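Deoxyhypusine synthase, putative (Entamoeba histolytica, PDB 7L9R) probably catalyses the NAD-dependent transfer of the aminobutyl group of spermidine to a lysine of the eIF5A precursor, the first step of hypusine formation. Local coordinates at residues E96-G101 / A122-T127; K131-M136 / K167-E172; M273-M278 / A290-T295. All coordinates share one frame; numbering follows the deposited sequence.

Reading from the N terminus, the three contacts close in series, none enclosing or crossing another. Contact 1 (96-101 / 122-127) closes a loop that runs through helix 102-111 and strand 117-120, bringing the short helix 95-99, after strand 87-93, against the start of helix 124-130, after strand 117-120. Contact 2 (131-136 / 167-172) follows directly and pins the turn after helix 124-130 to helix 160-179. The two adjoin: Lys-131 NZ lies 2.9 Å from Met-98 O, a probable hydrogen bond. Contact 3 (273-278 / 290-295) closes the passage from strand 262-268 to strand 289-294. Its centre is about 31 Å from that of contact 2, on the opposite side of the chain's centre.

Contact 1 of 3, residues E96-G101 / A122-T127; sequences EMMTSG and AGAIET
Ala-124 meets Met-98 one residue after Gly-123, the N-cap of helix 124-130, whose phi of 100° suits a glycine because a CB would press on the preceding carbonyl O. The CA atoms of Met-98 and Ala-124 lie 5.7 Å apart, a close approach consistent with the small alanine side chain. CB of Ala-124 touches Met-98 CG at 3.8 Å, and the same Met-98 CG lies 3.8 Å from Ala-124 O, so the first part of the methionine chain rests on both side chain and carbonyl. Met-98 was modelled in two conformers, which makes the position of its end less certain. Ile-125 turns its CB away and packs instead on helices 189-200 and 206-212. Both segments follow C-terminal ends of neighbouring parallel strands, 87-93 and 117-120, joined by a beta-alpha-beta crossover in a sheet of Rossmann-like strand order, 3-2-1-4-5-6. Glu-126 points elsewhere, its OE2 accepting the backbone N of Phe-227. At Thr-127 the two branches divide the work. OG1, anti to the carbonyl carbon (chi1 -59°), turns back to Gly-123 O at 2.8 Å, while Thr-127 N binds that oxygen at 3.1 Å from the opposite face of its plane. CG2 is thereby directed across the contact, reaching Met-98 O at 3.6 Å and Thr-99 OG1 at 3.9 Å. The two threonine side chains cross at about a right angle, and Thr-99 OG1 itself makes a weak hydrogen bond to Ser-95 O.

Contact 2 of 3, residues K131-M136 / K167-E172; sequences KCFGNM and KQWLKE
Phe-133 and Trp-169 bridge a wide backbone gap, their CA atoms 10.2 Å apart, between a turn that keeps helical phi and psi only through Phe-133 and a regular turn of helix 160-179. At that separation the main chains cannot touch, and two aromatic side chains alone span the interval, each with its CB directed toward the other segment. Phe-133 approaches with the far end of its ring: CZ comes to 3.7 Å from Trp-169 CD1 and 3.9 Å from Trp-169 CG, over one face of the indole. A second, looser touch is Phe-133 CE2 against Trp-169 CB at 4.1 Å. The planes of the phenyl and the five-membered ring are inclined at 52°, with centroids 5.4 Å apart, so the pair is oblique and qualifies neither as a stack nor as edge-to-face. Trp-169 holds CG anti to its backbone N (chi1 -169°), which carries the indole out from the helix and presents the pyrrole half to the phenylalanine. The CD2 methyl of Leu-170 lies in the indole plane at its edge, a neighbour from the same helical turn. Trp-169 also packs on Ile-129, Arg-199 and Leu-200, whereas Lys-167 and Lys-171, one helical turn apart, both form salt bridges to Glu-233 of helix 226-237. The small buried surface, 81 Å² in all, and the exposure of Phe-133 mark this as a surface contact. It is plain aromatic packing at the periphery of the deoxyhypusine synthase fold, where the turn leaving helix 124-130 leans on helix 160-179.

Contact 3 of 3, residues M273-M278 / A290-T295; sequences MKHHIM and AVYINT
His-275 lays its imidazole over one face of the Tyr-292 ring in an offset stack. The planes are inclined by only 13°, hence nearly parallel, and the centroids lie 3.8 Å apart, close enough to stack. The displacement shows in what lies above what: Tyr-292 CE1 sits over the centre of the imidazole, whereas His-275 CD2 falls toward the rim of the phenol. CD2 of His-275 and CE1 of Tyr-292 approach to 3.3 Å, and NE2 of His-275 is likewise 3.3 Å from Tyr-292 CD1. The overlap thus runs along the CD1-CE1 side of the tyrosine. Beyond the ring, His-275 CB reaches Tyr-292 OH at 3.4 Å, so the histidine covers the phenol from its CD1 corner out to its hydroxyl. Both CB atoms point toward the other segment, and with CG anti to the carbonyl carbon in each residue the two rings are carried into the space between the segments. The side chains cross obliquely although the ring planes are nearly parallel. The hydroxyl of Tyr-292 has a weak hydrogen bond to Glu-286 OE1, which may help to orient the phenol against the imidazole. Ile-267 of strand 262-268 touches the side chains of both His-275 and Tyr-292. Tyr-292 belongs to strand 289-294, paired by backbone bonds with strand 322-327, and Val-291 pairs with strand 262-268 and packs on helix 51-66. His-275 stands in the connection between strands 262-268 and 289-294, just ahead of the short hairpin strand 277-278, which leans on helix 247-258.

Contact 1 of 3, residues E96-G101 / A122-T127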
ATOM      1  N   GLU B  96       1.412  -2.472 -18.494  1.00 50.59           N
ATOM      2  CA  GLU B  96       2.627  -1.837 -17.984  1.00 49.79           C
ATOM      3  C   GLU B  96       3.855  -2.713 -18.215  1.00 46.06           C
ATOM      4  O   GLU B  96       4.939  -2.198 -18.509  1.00 49.84           O
ATOM      5  CB  GLU B  96       2.466  -1.506 -16.493  1.00 60.65           C
ATOM      6  CG  GLU B  96       3.664  -0.779 -15.865  1.00 78.90           C
ATOM      7  CD  GLU B  96       3.853  -1.085 -14.371  1.00 89.29           C
ATOM      8  OE1 GLU B  96       3.509  -2.207 -13.937  1.00 93.00           O
ATOM      9  OE2 GLU B  96       4.374  -0.212 -13.635  1.00 71.92           O
ATOM     10  N   MET B  97       3.716  -4.035 -18.066  1.00 46.77           N
ATOM     11  CA  MET B  97       4.832  -4.928 -18.372  1.00 46.65           C
ATOM     12  C   MET B  97       5.229  -4.843 -19.841  1.00 51.70           C
ATOM     13  O   MET B  97       6.419  -4.936 -20.174  1.00 48.38           O
ATOM     14  CB  MET B  97       4.497  -6.379 -18.024  1.00 42.81           C
ATOM     15  CG  MET B  97       3.511  -6.577 -16.912  1.00 60.11           C
ATOM     16  SD  MET B  97       4.266  -6.970 -15.340  1.00 66.84           S
ATOM     17  CE  MET B  97       5.169  -5.476 -14.973  1.00 57.07           C
ATOM     18  N   MET B  98       4.243  -4.704 -20.740  1.00 47.34           N
ATOM     19  CA  MET B  98       4.549  -4.599 -22.164  0.53 46.08           C
ATOM     20  C   MET B  98       5.384  -3.363 -22.465  1.00 50.18           C
ATOM     21  O   MET B  98       6.176  -3.359 -23.419  1.00 47.42           O
ATOM     22  CB  MET B  98       3.258  -4.567 -22.979  0.53 45.15           C
ATOM     23  CG  MET B  98       2.761  -5.924 -23.433  0.53 45.01           C
ATOM     24  SD  MET B  98       3.769  -6.613 -24.760  0.53 47.92           S
ATOM     25  CE  MET B  98       2.561  -7.648 -25.576  0.53 50.72           C
ATOM     26  N   THR B  99       5.217  -2.305 -21.666  1.00 46.12           N
ATOM     27  CA  THR B  99       6.000  -1.087 -21.849  1.00 41.44           C
ATOM     28  C   THR B  99       7.452  -1.290 -21.436  1.00 53.09           C
ATOM     29  O   THR B  99       8.351  -0.629 -21.971  1.00 48.45           O
ATOM     30  CB  THR B  99       5.358   0.056 -21.063  1.00 51.58           C
ATOM     31  OG1 THR B  99       4.019   0.264 -21.545  1.00 49.08           O
ATOM     32  CG2 THR B  99       6.151   1.339 -21.221  1.00 46.60           C
ATOM     33  N   SER B 100       7.705  -2.194 -20.495  1.00 48.97           N
ATOM     34  CA  SER B 100       9.062  -2.485 -20.074  1.00 42.09           C
ATOM     35  C   SER B 100       9.721  -3.447 -21.058  1.00 52.03           C
ATOM     36  O   SER B 100       9.108  -3.913 -22.025  1.00 46.40           O
ATOM     37  CB  SER B 100       9.060  -3.086 -18.675  1.00 45.01           C
ATOM     38  OG  SER B 100       8.752  -4.467 -18.744  1.00 49.69           O
ATOM     39  N   GLY B 101      10.978  -3.787 -20.779  1.00 44.32           N
ATOM     40  CA  GLY B 101      11.674  -4.774 -21.582  1.00 45.01           C
ATOM     41  C   GLY B 101      11.109  -6.174 -21.484  1.00 50.34           C
ATOM     42  O   GLY B 101      11.535  -7.046 -22.249  1.00 50.74           O
ATOM     43  N   ALA B 122      -5.831  -3.587 -21.243  1.00 45.48           N
ATOM     44  CA  ALA B 122      -5.947  -2.511 -22.222  1.00 48.55           C
ATOM     45  C   ALA B 122      -4.614  -1.795 -22.425  1.00 44.79           C
ATOM     46  O   ALA B 122      -3.949  -1.410 -21.461  1.00 47.43           O
ATOM     47  CB  ALA B 122      -7.015  -1.513 -21.773  1.00 42.90           C
ATOM     48  N   GLY B 123      -4.223  -1.618 -23.690  1.00 42.67           N
ATOM     49  CA  GLY B 123      -2.993  -0.952 -24.042  1.00 39.88           C
ATOM     50  C   GLY B 123      -1.844  -1.884 -24.390  1.00 46.77           C
ATOM     51  O   GLY B 123      -0.878  -1.441 -25.020  1.00 41.37           O
ATOM     52  N   ALA B 124      -1.921  -3.157 -23.996  1.00 40.67           N
ATOM     53  CA  ALA B 124      -0.787  -4.057 -24.178  1.00 40.65           C
ATOM     54  C   ALA B 124      -0.527  -4.329 -25.651  1.00 44.05           C
ATOM     55  O   ALA B 124       0.615  -4.238 -26.116  1.00 43.65           O
ATOM     56  CB  ALA B 124      -1.025  -5.370 -23.436  1.00 35.46           C
ATOM     57  N   ILE B 125      -1.580  -4.649 -26.403  1.00 42.93           N
ATOM     58  CA  ILE B 125      -1.408  -4.988 -27.810  1.00 45.46           C
ATOM     59  C   ILE B 125      -0.863  -3.794 -28.587  1.00 47.12           C
ATOM     60  O   ILE B 125       0.022  -3.938 -29.442  1.00 47.17           O
ATOM     61  CB  ILE B 125      -2.739  -5.505 -28.398  1.00 41.48           C
ATOM     62  CG1 ILE B 125      -3.226  -6.723 -27.608  1.00 40.65           C
ATOM     63  CG2 ILE B 125      -2.586  -5.857 -29.866  1.00 45.32           C
ATOM     64  CD1 ILE B 125      -2.176  -7.820 -27.454  1.00 40.36           C
ATOM     65  N   GLU B 126      -1.375  -2.595 -28.303  1.00 43.05           N
ATOM     66  CA  GLU B 126      -0.943  -1.422 -29.055  1.00 45.26           C
ATOM     67  C   GLU B 126       0.505  -1.062 -28.739  1.00 44.11           C
ATOM     68  O   GLU B 126       1.217  -0.538 -29.604  1.00 45.20           O
ATOM     69  CB  GLU B 126      -1.874  -0.242 -28.766  1.00 49.79           C
ATOM     70  CG  GLU B 126      -3.334  -0.517 -29.101  1.00 51.34           C
ATOM     71  CD  GLU B 126      -4.139  -1.011 -27.901  1.00 48.52           C
ATOM     72  OE1 GLU B 126      -3.635  -1.880 -27.153  1.00 44.33           O
ATOM     73  OE2 GLU B 126      -5.279  -0.533 -27.717  1.00 47.39           O
ATOM     74  N   THR B 127       0.950  -1.339 -27.511  1.00 41.06           N
ATOM     75  CA  THR B 127       2.351  -1.129 -27.155  1.00 48.29           C
ATOM     76  C   THR B 127       3.261  -2.068 -27.936  1.00 43.07           C
ATOM     77  O   THR B 127       4.314  -1.648 -28.431  1.00 44.84           O
ATOM     78  CB  THR B 127       2.528  -1.328 -25.651  1.00 42.93           C
ATOM     79  OG1 THR B 127       1.681  -0.407 -24.962  1.00 45.04           O
ATOM     80  CG2 THR B 127       3.977  -1.114 -25.213  1.00 39.94           C
TER

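Contact 2 of 3, residues K131-M136 / K167-E172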
ATOM      1  N   LYS B 131       6.087  -0.573 -30.538  1.00 44.93           N
ATOM      2  CA  LYS B 131       7.520  -0.819 -30.441  1.00 50.87           C
ATOM      3  C   LYS B 131       8.127  -1.350 -31.732  1.00 52.22           C
ATOM      4  O   LYS B 131       9.354  -1.341 -31.859  1.00 53.92           O
ATOM      5  CB  LYS B 131       7.819  -1.791 -29.298  1.00 44.00           C
ATOM      6  CG  LYS B 131       7.665  -1.170 -27.924  1.00 48.86           C
ATOM      7  CD  LYS B 131       8.018  -2.145 -26.824  1.00 46.10           C
ATOM      8  CE  LYS B 131       8.244  -1.410 -25.507  1.00 46.98           C
ATOM      9  NZ  LYS B 131       8.660  -2.318 -24.396  1.00 48.84           N
ATOM     10  N   CYS B 132       7.316  -1.794 -32.696  1.00 51.66           N
ATOM     11  CA  CYS B 132       7.859  -2.191 -33.990  1.00 53.32           C
ATOM     12  C   CYS B 132       8.190  -0.997 -34.876  1.00 59.36           C
ATOM     13  O   CYS B 132       8.952  -1.150 -35.836  1.00 61.06           O
ATOM     14  CB  CYS B 132       6.880  -3.107 -34.728  1.00 50.64           C
ATOM     15  SG  CYS B 132       6.568  -4.699 -33.941  1.00 50.79           S
ATOM     16  N   PHE B 133       7.638   0.178 -34.580  1.00 55.97           N
ATOM     17  CA  PHE B 133       7.831   1.359 -35.413  1.00 58.84           C
ATOM     18  C   PHE B 133       8.898   2.303 -34.883  1.00 69.16           C
ATOM     19  O   PHE B 133       9.586   2.952 -35.678  1.00 88.67           O
ATOM     20  CB  PHE B 133       6.510   2.128 -35.550  1.00 59.13           C
ATOM     21  CG  PHE B 133       5.378   1.293 -36.089  1.00 62.48           C
ATOM     22  CD1 PHE B 133       5.606   0.342 -37.075  1.00 72.76           C
ATOM     23  CD2 PHE B 133       4.093   1.449 -35.605  1.00 57.88           C
ATOM     24  CE1 PHE B 133       4.566  -0.435 -37.569  1.00 67.08           C
ATOM     25  CE2 PHE B 133       3.049   0.680 -36.099  1.00 57.26           C
ATOM     26  CZ  PHE B 133       3.284  -0.263 -37.077  1.00 64.38           C
ATOM     27  N   GLY B 134       9.062   2.387 -33.565  1.00 69.27           N
ATOM     28  CA  GLY B 134      10.050   3.270 -32.973  1.00 81.85           C
ATOM     29  C   GLY B 134      10.307   2.868 -31.540  1.00 91.80           C
ATOM     30  O   GLY B 134       9.640   1.993 -30.985  1.00 86.38           O
ATOM     31  N   ASN B 135      11.288   3.531 -30.938  1.00120.00           N
ATOM     32  CA  ASN B 135      11.712   3.225 -29.578  1.00124.04           C
ATOM     33  C   ASN B 135      11.163   4.289 -28.635  1.00122.34           C
ATOM     34  O   ASN B 135      11.423   5.483 -28.817  1.00123.25           O
ATOM     35  CB  ASN B 135      13.235   3.132 -29.489  1.00121.90           C
ATOM     36  CG  ASN B 135      13.793   1.966 -30.291  1.00123.43           C
ATOM     37  OD1 ASN B 135      13.769   0.818 -29.840  1.00116.51           O
ATOM     38  ND2 ASN B 135      14.292   2.255 -31.488  1.00124.20           N
ATOM     39  N   MET B 136      10.400   3.848 -27.638  1.00112.52           N
ATOM     40  CA  MET B 136       9.795   4.745 -26.662  1.00113.82           C
ATOM     41  C   MET B 136      10.820   5.110 -25.591  1.00116.98           C
ATOM     42  O   MET B 136      11.305   4.235 -24.864  1.00111.47           O
ATOM     43  CB  MET B 136       8.572   4.075 -26.039  1.00110.76           C
ATOM     44  CG  MET B 136       7.756   3.251 -27.037  1.00102.00           C
ATOM     45  SD  MET B 136       6.295   2.447 -26.338  1.00 89.54           S
ATOM     46  CE  MET B 136       6.930   1.833 -24.784  1.00 71.96           C
ATOM     47  N   LYS B 167      -1.570   4.898 -34.418  1.00 57.05           N
ATOM     48  CA  LYS B 167      -2.993   5.142 -34.639  1.00 58.85           C
ATOM     49  C   LYS B 167      -3.360   4.976 -36.109  1.00 60.05           C
ATOM     50  O   LYS B 167      -4.421   4.426 -36.435  1.00 58.30           O
ATOM     51  CB  LYS B 167      -3.380   6.543 -34.154  1.00 60.16           C
ATOM     52  CG  LYS B 167      -3.471   6.689 -32.646  1.00 57.72           C
ATOM     53  CD  LYS B 167      -4.604   7.622 -32.249  1.00 65.97           C
ATOM     54  CE  LYS B 167      -4.135   9.056 -32.119  1.00 75.24           C
ATOM     55  NZ  LYS B 167      -5.031   9.853 -31.235  1.00 68.31           N
ATOM     56  N   GLN B 168      -2.503   5.465 -37.011  1.00 62.95           N
ATOM     57  CA  GLN B 168      -2.768   5.313 -38.438  1.00 65.57           C
ATOM     58  C   GLN B 168      -2.807   3.842 -38.825  1.00 61.27           C
ATOM     59  O   GLN B 168      -3.704   3.407 -39.557  1.00 61.43           O
ATOM     60  CB  GLN B 168      -1.710   6.056 -39.255  1.00 62.78           C
ATOM     61  N   TRP B 169      -1.855   3.056 -38.320  1.00 53.95           N
ATOM     62  CA  TRP B 169      -1.849   1.621 -38.582  1.00 59.37           C
ATOM     63  C   TRP B 169      -3.128   0.965 -38.077  1.00 57.60           C
ATOM     64  O   TRP B 169      -3.786   0.214 -38.808  1.00 61.88           O
ATOM     65  CB  TRP B 169      -0.617   0.985 -37.929  1.00 55.24           C
ATOM     66  CG  TRP B 169      -0.351  -0.434 -38.347  1.00 59.80           C
ATOM     67  CD1 TRP B 169       0.475  -0.853 -39.359  1.00 55.09           C
ATOM     68  CD2 TRP B 169      -0.907  -1.623 -37.768  1.00 55.22           C
ATOM     69  NE1 TRP B 169       0.460  -2.222 -39.443  1.00 55.66           N
ATOM     70  CE2 TRP B 169      -0.374  -2.722 -38.477  1.00 58.44           C
ATOM     71  CE3 TRP B 169      -1.809  -1.866 -36.726  1.00 51.63           C
ATOM     72  CZ2 TRP B 169      -0.711  -4.041 -38.174  1.00 51.98           C
ATOM     73  CZ3 TRP B 169      -2.142  -3.174 -36.425  1.00 53.14           C
ATOM     74  CH2 TRP B 169      -1.594  -4.246 -37.146  1.00 57.25           C
ATOM     75  N   LEU B 170      -3.493   1.232 -36.820  1.00 54.00           N
ATOM     76  CA  LEU B 170      -4.709   0.645 -36.264  1.00 54.54           C
ATOM     77  C   LEU B 170      -5.933   1.055 -37.066  1.00 58.53           C
ATOM     78  O   LEU B 170      -6.842   0.245 -37.284  1.00 57.01           O
ATOM     79  CB  LEU B 170      -4.874   1.049 -34.800  1.00 51.05           C
ATOM     80  CG  LEU B 170      -3.837   0.488 -33.832  1.00 49.08           C
ATOM     81  CD1 LEU B 170      -3.962   1.157 -32.475  1.00 49.14           C
ATOM     82  CD2 LEU B 170      -3.991  -1.020 -33.714  1.00 50.24           C
ATOM     83  N   LYS B 171      -5.987   2.315 -37.501  1.00 61.43           N
ATOM     84  CA  LYS B 171      -7.150   2.779 -38.245  1.00 65.24           C
ATOM     85  C   LYS B 171      -7.231   2.116 -39.614  1.00 68.36           C
ATOM     86  O   LYS B 171      -8.321   1.749 -40.069  1.00 77.09           O
ATOM     87  CB  LYS B 171      -7.120   4.300 -38.375  1.00 56.09           C
ATOM     88  CG  LYS B 171      -7.460   5.032 -37.095  1.00 64.76           C
ATOM     89  CD  LYS B 171      -7.259   6.526 -37.251  1.00 63.68           C
ATOM     90  CE  LYS B 171      -7.681   7.266 -36.002  1.00 57.85           C
ATOM     91  NZ  LYS B 171      -7.434   8.728 -36.119  1.00 71.21           N
ATOM     92  N   GLU B 172      -6.091   1.947 -40.287  1.00 67.16           N
ATOM     93  CA  GLU B 172      -6.111   1.254 -41.570  1.00 75.53           C
ATOM     94  C   GLU B 172      -6.559  -0.191 -41.402  1.00 72.62           C
ATOM     95  O   GLU B 172      -7.311  -0.716 -42.230  1.00 71.00           O
ATOM     96  CB  GLU B 172      -4.733   1.330 -42.230  1.00 71.41           C
ATOM     97  CG  GLU B 172      -4.325   2.739 -42.630  1.00 73.27           C
ATOM     98  CD  GLU B 172      -2.993   2.776 -43.344  1.00 95.95           C
ATOM     99  OE1 GLU B 172      -2.719   1.849 -44.139  1.00103.75           O
ATOM    100  OE2 GLU B 172      -2.220   3.732 -43.115  1.00101.56           O
TER

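Contact 3 of 3, residues M273-M278 / A290-T295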
ATOM      1  N   MET B 273      -6.251 -11.227 -14.702  1.00 96.57           N
ATOM      2  CA  MET B 273      -7.273 -12.261 -14.806  1.00106.29           C
ATOM      3  C   MET B 273      -7.592 -12.790 -13.413  1.00111.48           C
ATOM      4  O   MET B 273      -6.822 -12.607 -12.465  1.00109.10           O
ATOM      5  CB  MET B 273      -6.846 -13.408 -15.739  1.00 98.83           C
ATOM      6  CG  MET B 273      -5.693 -14.265 -15.232  1.00 98.55           C
ATOM      7  SD  MET B 273      -5.152 -15.535 -16.410  1.00101.50           S
ATOM      8  CE  MET B 273      -6.339 -16.848 -16.126  1.00 93.26           C
ATOM      9  N   LYS B 274      -8.722 -13.488 -13.304  1.00115.91           N
ATOM     10  CA  LYS B 274      -9.169 -13.996 -12.016  1.00110.25           C
ATOM     11  C   LYS B 274      -8.389 -15.261 -11.673  1.00107.59           C
ATOM     12  O   LYS B 274      -8.229 -16.151 -12.515  1.00110.24           O
ATOM     13  CB  LYS B 274     -10.672 -14.280 -12.047  1.00 97.85           C
ATOM     14  N   HIS B 275      -7.887 -15.321 -10.434  1.00105.95           N
ATOM     15  CA  HIS B 275      -7.060 -16.445  -9.995  1.00105.97           C
ATOM     16  C   HIS B 275      -7.818 -17.765 -10.059  1.00113.84           C
ATOM     17  O   HIS B 275      -7.243 -18.807 -10.399  1.00109.00           O
ATOM     18  CB  HIS B 275      -6.552 -16.202  -8.569  1.00 98.04           C
ATOM     19  CG  HIS B 275      -5.619 -15.036  -8.434  1.00 92.96           C
ATOM     20  ND1 HIS B 275      -5.432 -14.106  -9.435  1.00 89.70           N
ATOM     21  CD2 HIS B 275      -4.816 -14.656  -7.411  1.00 77.01           C
ATOM     22  CE1 HIS B 275      -4.556 -13.202  -9.033  1.00 90.20           C
ATOM     23  NE2 HIS B 275      -4.165 -13.513  -7.810  1.00 76.60           N
ATOM     24  N   HIS B 276      -9.104 -17.745  -9.719  1.00121.99           N
ATOM     25  CA  HIS B 276      -9.925 -18.949  -9.693  1.00124.20           C
ATOM     26  C   HIS B 276     -10.453 -19.216 -11.099  1.00120.63           C
ATOM     27  O   HIS B 276     -11.355 -18.519 -11.579  1.00118.57           O
ATOM     28  CB  HIS B 276     -11.061 -18.803  -8.682  1.00129.25           C
ATOM     29  CG  HIS B 276     -10.596 -18.737  -7.257  1.00132.61           C
ATOM     30  ND1 HIS B 276     -10.120 -17.579  -6.681  1.00132.84           N
ATOM     31  CD2 HIS B 276     -10.525 -19.689  -6.297  1.00131.70           C
ATOM     32  CE1 HIS B 276      -9.781 -17.818  -5.427  1.00131.88           C
ATOM     33  NE2 HIS B 276     -10.016 -19.091  -5.168  1.00129.98           N
ATOM     34  N   ILE B 277      -9.883 -20.222 -11.757  1.00120.24           N
ATOM     35  CA  ILE B 277     -10.308 -20.659 -13.081  1.00117.10           C
ATOM     36  C   ILE B 277     -11.213 -21.874 -12.918  1.00119.68           C
ATOM     37  O   ILE B 277     -10.992 -22.711 -12.036  1.00123.86           O
ATOM     38  CB  ILE B 277      -9.087 -20.969 -13.971  1.00116.79           C
ATOM     39  CG1 ILE B 277      -8.061 -21.823 -13.213  1.00115.93           C
ATOM     40  CG2 ILE B 277      -8.431 -19.679 -14.455  1.00105.94           C
ATOM     41  CD1 ILE B 277      -8.142 -23.317 -13.500  1.00111.54           C
ATOM     42  N   MET B 278     -12.239 -21.969 -13.760  1.00105.16           N
ATOM     43  CA  MET B 278     -13.228 -23.032 -13.612  1.00113.08           C
ATOM     44  C   MET B 278     -12.603 -24.401 -13.871  1.00121.51           C
ATOM     45  O   MET B 278     -11.901 -24.601 -14.869  1.00110.23           O
ATOM     46  CB  MET B 278     -14.407 -22.798 -14.559  1.00103.44           C
ATOM     47  N   ALA B 290       0.225 -22.429  -9.759  1.00 59.12           N
ATOM     48  CA  ALA B 290      -0.029 -21.004  -9.906  1.00 61.98           C
ATOM     49  C   ALA B 290       1.134 -20.205  -9.337  1.00 61.87           C
ATOM     50  O   ALA B 290       1.647 -20.514  -8.259  1.00 60.68           O
ATOM     51  CB  ALA B 290      -1.339 -20.587  -9.225  1.00 53.65           C
ATOM     52  N   VAL B 291       1.548 -19.186 -10.084  1.00 58.09           N
ATOM     53  CA  VAL B 291       2.570 -18.240  -9.658  1.00 50.42           C
ATOM     54  C   VAL B 291       2.011 -16.842  -9.863  1.00 53.02           C
ATOM     55  O   VAL B 291       1.612 -16.489 -10.981  1.00 54.22           O
ATOM     56  CB  VAL B 291       3.884 -18.425 -10.436  1.00 53.63           C
ATOM     57  CG1 VAL B 291       4.875 -17.302 -10.116  1.00 48.26           C
ATOM     58  CG2 VAL B 291       4.488 -19.782 -10.114  1.00 52.94           C
ATOM     59  N   TYR B 292       1.971 -16.052  -8.792  1.00 51.04           N
ATOM     60  CA  TYR B 292       1.484 -14.681  -8.844  1.00 50.48           C
ATOM     61  C   TYR B 292       2.628 -13.765  -8.436  1.00 49.73           C
ATOM     62  O   TYR B 292       3.246 -13.974  -7.389  1.00 55.39           O
ATOM     63  CB  TYR B 292       0.274 -14.474  -7.916  1.00 58.05           C
ATOM     64  CG  TYR B 292      -0.835 -15.493  -8.084  1.00 56.74           C
ATOM     65  CD1 TYR B 292      -1.741 -15.406  -9.134  1.00 67.40           C
ATOM     66  CD2 TYR B 292      -0.989 -16.535  -7.178  1.00 67.33           C
ATOM     67  CE1 TYR B 292      -2.761 -16.341  -9.285  1.00 70.63           C
ATOM     68  CE2 TYR B 292      -2.010 -17.471  -7.316  1.00 73.38           C
ATOM     69  CZ  TYR B 292      -2.892 -17.370  -8.371  1.00 77.41           C
ATOM     70  OH  TYR B 292      -3.904 -18.302  -8.514  1.00 79.58           O
ATOM     71  N   ILE B 293       2.917 -12.762  -9.265  1.00 51.59           N
ATOM     72  CA  ILE B 293       4.013 -11.828  -9.020  1.00 52.36           C
ATOM     73  C   ILE B 293       3.482 -10.414  -9.196  1.00 52.58           C
ATOM     74  O   ILE B 293       3.094 -10.030 -10.307  1.00 58.57           O
ATOM     75  CB  ILE B 293       5.200 -12.066  -9.971  1.00 50.67           C
ATOM     76  CG1 ILE B 293       5.656 -13.523  -9.930  1.00 47.17           C
ATOM     77  CG2 ILE B 293       6.351 -11.129  -9.636  1.00 45.21           C
ATOM     78  CD1 ILE B 293       6.756 -13.831 -10.912  1.00 48.23           C
ATOM     79  N   ASN B 294       3.495  -9.632  -8.122  1.00 47.11           N
ATOM     80  CA  ASN B 294       3.171  -8.214  -8.227  1.00 63.56           C
ATOM     81  C   ASN B 294       3.660  -7.487  -6.982  1.00 68.41           C
ATOM     82  O   ASN B 294       4.040  -8.099  -5.983  1.00 68.16           O
ATOM     83  CB  ASN B 294       1.669  -7.989  -8.437  1.00 53.99           C
ATOM     84  CG  ASN B 294       0.827  -8.701  -7.407  1.00 68.02           C
ATOM     85  OD1 ASN B 294       0.755  -8.282  -6.252  1.00 82.12           O
ATOM     86  ND2 ASN B 294       0.168  -9.778  -7.820  1.00 71.23           N
ATOM     87  N   THR B 295       3.608  -6.160  -7.048  1.00 73.71           N
ATOM     88  CA  THR B 295       4.052  -5.318  -5.946  1.00 76.90           C
ATOM     89  C   THR B 295       2.964  -5.077  -4.908  1.00 77.87           C
ATOM     90  O   THR B 295       3.265  -4.543  -3.835  1.00 81.57           O
ATOM     91  CB  THR B 295       4.557  -3.968  -6.477  1.00 83.62           C
ATOM     92  OG1 THR B 295       3.536  -3.345  -7.271  1.00 77.93           O
ATOM     93  CG2 THR B 295       5.821  -4.161  -7.324  1.00 66.92           C
TER